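Local coordinates for protein pectate lyase (Paenibacillus sp. 0602, PDB 5GT5) that cleaves polygalacturonate by beta-elimination and probably also partly methylated pectins, acting internally on the chain and likely needing calcium, at residues 279-291 / 401-414. The protein carries 1 engineered substitution. Numbering follows the deposited sequence.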
# COMPACT_ATOMS: atom_id res chain seq x y z
N ARG A 279 8.38 17.50 10.85
CA ARG A 279 8.45 18.49 9.77
C ARG A 279 7.92 17.84 8.50
O ARG A 279 8.52 16.89 7.98
CB ARG A 279 9.88 18.97 9.52
CG ARG A 279 9.94 20.15 8.53
CD ARG A 279 11.25 20.13 7.75
NE ARG A 279 11.45 21.41 7.09
CZ ARG A 279 10.81 21.79 5.99
NH1 ARG A 279 9.95 20.98 5.36
NH2 ARG A 279 11.08 23.01 5.51
N LEU A 280 6.81 18.36 7.99
CA LEU A 280 6.16 17.78 6.82
C LEU A 280 6.24 18.67 5.59
O LEU A 280 6.08 19.88 5.70
CB LEU A 280 4.68 17.58 7.14
CG LEU A 280 3.83 17.00 5.98
CD1 LEU A 280 4.25 15.56 5.62
CD2 LEU A 280 2.37 17.02 6.42
N ARG A 281 6.45 18.06 4.42
CA ARG A 281 6.20 18.70 3.12
C ARG A 281 5.06 17.96 2.43
O ARG A 281 5.07 16.73 2.35
CB ARG A 281 7.42 18.59 2.21
CG ARG A 281 8.58 19.44 2.58
CD ARG A 281 9.71 19.27 1.56
NE ARG A 281 10.68 20.34 1.70
CZ ARG A 281 11.79 20.29 2.41
NH1 ARG A 281 12.16 19.20 3.07
NH2 ARG A 281 12.57 21.37 2.46
N GLY A 282 4.07 18.71 1.91
CA GLY A 282 3.14 18.16 0.92
C GLY A 282 2.05 17.18 1.32
O GLY A 282 0.94 17.23 0.78
N GLY A 283 2.36 16.25 2.21
CA GLY A 283 1.43 15.16 2.51
C GLY A 283 0.50 15.41 3.68
O GLY A 283 -0.04 16.50 3.82
N ASN A 284 0.30 14.37 4.49
CA ASN A 284 -0.60 14.39 5.64
C ASN A 284 0.07 13.81 6.85
O ASN A 284 0.62 12.71 6.80
CB ASN A 284 -1.86 13.57 5.37
CG ASN A 284 -2.72 14.15 4.30
OD1 ASN A 284 -3.29 15.23 4.46
ND2 ASN A 284 -2.87 13.42 3.19
N ALA A 285 0.04 14.55 7.96
CA ALA A 285 0.57 14.05 9.22
C ALA A 285 -0.41 14.30 10.34
O ALA A 285 -0.92 15.42 10.46
CB ALA A 285 1.88 14.71 9.55
N HIS A 286 -0.64 13.28 11.17
CA HIS A 286 -1.55 13.37 12.31
C HIS A 286 -0.80 12.94 13.56
O HIS A 286 -0.31 11.80 13.64
CB HIS A 286 -2.77 12.46 12.04
CG HIS A 286 -3.75 12.40 13.17
ND1 HIS A 286 -4.42 11.24 13.49
CD2 HIS A 286 -4.23 13.36 14.00
CE1 HIS A 286 -5.24 11.47 14.51
NE2 HIS A 286 -5.13 12.74 14.85
N ALA A 287 -0.71 13.85 14.53
CA ALA A 287 -0.16 13.54 15.84
C ALA A 287 -1.27 13.69 16.88
O ALA A 287 -1.96 14.70 16.94
CB ALA A 287 0.99 14.45 16.18
N TYR A 288 -1.47 12.64 17.66
CA TYR A 288 -2.40 12.72 18.78
C TYR A 288 -1.80 12.13 20.03
O TYR A 288 -1.02 11.18 19.99
CB TYR A 288 -3.76 12.09 18.45
CG TYR A 288 -3.84 10.56 18.28
CD1 TYR A 288 -3.61 9.96 17.04
CD2 TYR A 288 -4.20 9.73 19.36
CE1 TYR A 288 -3.77 8.60 16.87
CE2 TYR A 288 -4.34 8.34 19.20
CZ TYR A 288 -4.09 7.79 17.96
OH TYR A 288 -4.23 6.44 17.77
N ASN A 289 -2.14 12.72 21.19
CA ASN A 289 -1.63 12.22 22.47
C ASN A 289 -0.12 12.06 22.44
O ASN A 289 0.41 11.03 22.87
CB ASN A 289 -2.27 10.87 22.84
CG ASN A 289 -3.76 10.97 23.20
OD1 ASN A 289 -4.47 9.97 23.08
ND2 ASN A 289 -4.23 12.13 23.67
N ILE A 290 0.57 13.09 21.94
CA ILE A 290 2.04 13.12 22.05
C ILE A 290 2.46 14.17 23.05
O ILE A 290 1.65 15.04 23.41
CB ILE A 290 2.77 13.33 20.68
CG1 ILE A 290 2.50 14.72 20.08
CG2 ILE A 290 2.39 12.18 19.71
CD1 ILE A 290 3.50 15.09 18.97
N ILE A 291 3.71 14.08 23.51
CA ILE A 291 4.30 15.06 24.43
C ILE A 291 5.55 15.63 23.78
O ILE A 291 6.41 14.85 23.32
CB ILE A 291 4.69 14.41 25.75
CG1 ILE A 291 3.44 13.88 26.45
CG2 ILE A 291 5.40 15.42 26.66
CD1 ILE A 291 3.75 13.14 27.72
N TRP A 401 -7.35 18.46 5.22
CA TRP A 401 -6.50 17.36 4.83
C TRP A 401 -6.29 17.36 3.32
O TRP A 401 -7.04 17.98 2.57
CB TRP A 401 -7.14 16.04 5.23
CG TRP A 401 -7.20 15.84 6.74
CD1 TRP A 401 -8.32 15.81 7.54
CD2 TRP A 401 -6.08 15.65 7.62
NE1 TRP A 401 -7.96 15.62 8.86
CE2 TRP A 401 -6.59 15.50 8.93
CE3 TRP A 401 -4.69 15.58 7.43
CZ2 TRP A 401 -5.76 15.28 10.03
CZ3 TRP A 401 -3.87 15.37 8.53
CH2 TRP A 401 -4.41 15.23 9.81
N ASN A 402 -5.27 16.65 2.87
CA ASN A 402 -5.01 16.51 1.46
C ASN A 402 -5.51 15.20 0.91
O ASN A 402 -5.01 14.15 1.26
CB ASN A 402 -3.51 16.65 1.18
CG ASN A 402 -3.02 18.05 1.44
OD1 ASN A 402 -3.71 19.03 1.10
ND2 ASN A 402 -1.84 18.18 2.03
N GLY A 403 -6.57 15.24 0.08
CA GLY A 403 -6.97 14.04 -0.65
C GLY A 403 -8.16 13.35 -0.02
O GLY A 403 -8.71 12.39 -0.55
N PHE A 404 -8.51 13.81 1.17
CA PHE A 404 -9.66 13.33 1.91
C PHE A 404 -10.18 14.44 2.82
O PHE A 404 -9.47 15.41 3.09
CB PHE A 404 -9.37 12.03 2.68
CG PHE A 404 -8.12 12.07 3.53
CD1 PHE A 404 -8.12 12.69 4.77
CD2 PHE A 404 -6.96 11.47 3.09
CE1 PHE A 404 -6.97 12.71 5.56
CE2 PHE A 404 -5.80 11.48 3.86
CZ PHE A 404 -5.80 12.10 5.09
N SER A 405 -11.43 14.31 3.25
CA SER A 405 -12.09 15.25 4.13
C SER A 405 -11.83 14.93 5.59
O SER A 405 -11.54 15.81 6.39
CB SER A 405 -13.61 15.26 3.83
OG SER A 405 -13.85 15.79 2.53
N ILE A 406 -11.96 13.65 5.94
CA ILE A 406 -11.67 13.16 7.29
C ILE A 406 -10.67 12.00 7.24
O ILE A 406 -10.56 11.29 6.23
CB ILE A 406 -12.95 12.73 8.05
CG1 ILE A 406 -13.63 11.57 7.34
CG2 ILE A 406 -13.93 13.89 8.19
CD1 ILE A 406 -14.66 10.85 8.18
N LEU A 407 -9.94 11.82 8.33
CA LEU A 407 -8.92 10.78 8.36
C LEU A 407 -9.54 9.43 8.07
O LEU A 407 -10.66 9.14 8.53
CB LEU A 407 -8.24 10.78 9.72
CG LEU A 407 -7.30 11.95 9.98
CD1 LEU A 407 -7.04 12.08 11.47
CD2 LEU A 407 -5.99 11.76 9.18
N PRO A 408 -8.83 8.60 7.28
CA PRO A 408 -9.34 7.29 6.83
C PRO A 408 -9.23 6.19 7.88
O PRO A 408 -9.28 5.00 7.54
CB PRO A 408 -8.45 6.96 5.63
CG PRO A 408 -7.17 7.64 5.93
CD PRO A 408 -7.55 8.93 6.61
N TYR A 409 -9.11 6.56 9.15
CA TYR A 409 -9.04 5.57 10.21
C TYR A 409 -9.70 6.09 11.46
O TYR A 409 -9.84 7.30 11.64
CB TYR A 409 -7.58 5.21 10.49
CG TYR A 409 -6.65 6.36 10.81
CD1 TYR A 409 -6.61 6.93 12.10
CD2 TYR A 409 -5.78 6.86 9.84
CE1 TYR A 409 -5.74 7.99 12.41
CE2 TYR A 409 -4.90 7.87 10.13
CZ TYR A 409 -4.87 8.43 11.41
OH TYR A 409 -3.97 9.43 11.68
N SER A 410 -10.14 5.18 12.32
CA SER A 410 -10.71 5.63 13.57
C SER A 410 -9.67 5.48 14.67
O SER A 410 -8.72 4.71 14.54
CB SER A 410 -11.98 4.85 13.90
OG SER A 410 -11.68 3.48 14.04
N TYR A 411 -9.89 6.18 15.77
CA TYR A 411 -8.92 6.22 16.85
C TYR A 411 -9.59 6.83 18.06
O TYR A 411 -10.52 7.64 17.95
CB TYR A 411 -7.68 7.04 16.46
CG TYR A 411 -7.95 8.48 16.08
CD1 TYR A 411 -8.40 8.83 14.81
CD2 TYR A 411 -7.75 9.50 17.01
CE1 TYR A 411 -8.67 10.15 14.47
CE2 TYR A 411 -8.01 10.81 16.68
CZ TYR A 411 -8.45 11.14 15.42
OH TYR A 411 -8.71 12.44 15.09
N GLN A 412 -9.08 6.43 19.22
CA GLN A 412 -9.52 6.90 20.52
C GLN A 412 -8.52 7.93 21.03
O GLN A 412 -7.31 7.74 20.91
CB GLN A 412 -9.56 5.71 21.48
CG GLN A 412 -9.90 6.07 22.92
CD GLN A 412 -11.38 6.18 23.19
OE1 GLN A 412 -12.21 5.82 22.34
NE2 GLN A 412 -11.73 6.69 24.37
N LEU A 413 -9.04 9.01 21.59
CA LEU A 413 -8.20 10.07 22.16
C LEU A 413 -8.23 10.04 23.67
O LEU A 413 -9.31 9.99 24.28
CB LEU A 413 -8.74 11.41 21.70
CG LEU A 413 -8.52 11.76 20.23
CD1 LEU A 413 -9.30 13.00 19.80
CD2 LEU A 413 -7.03 11.96 20.03
N ASP A 414 -7.05 10.07 24.29
CA ASP A 414 -6.95 10.27 25.73
C ASP A 414 -6.93 11.73 26.06
O ASP A 414 -6.65 12.56 25.20
CB ASP A 414 -5.68 9.64 26.29
CG ASP A 414 -5.59 8.17 26.01
OD1 ASP A 414 -6.65 7.55 25.77
OD2 ASP A 414 -4.46 7.64 26.03
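With N284 chi1 at -67°, CG lies opposite the carbonyl carbon and the amide reaches the backbone of N402; H286 has CG trans to its N (177°), carrying the imidazole to Y409 and Y411. N284 OD1 accepts from N402 N at 2.9 Å on an in-plane lone pair, and ND2 donates to N402 O at 3.0 Å, fixing the amide's rotation. Cutting this side chain back to an alanine is likely to leave N402 N and O without these mates and open a gap beside W401 and F404. N402 ND2 returns a bond to G283 O from above that carbonyl's plane, while its OD1 takes one from K363 NZ. N289 grips D414 less regularly: OD1 takes D414 N in plane at 2.9 Å; ND2 reaches D414 O at 2.9 Å from above its carbonyl plane.

Between these clamps, H286 ND1 and Y409 OH share a 2.6 Å hydrogen bond at the imidazole edge. L407 CD1 makes a CH-pi contact 3.6 Å from the imidazole centroid, and the edge bearing CE1 points at the face of Y411, planes 62° apart. L413 CD2 packs on Y288 CB at 3.6 Å.

N284, H286 and Y288 point toward loop 401-414, A285 and A287 away, so it lines one side of strand 284-288 of the parallel beta-helix; parallel neighbour 333-337 gives E337 to H286 NE2 and Y411 OH, and 262-271 gives H267 to D414 OD2.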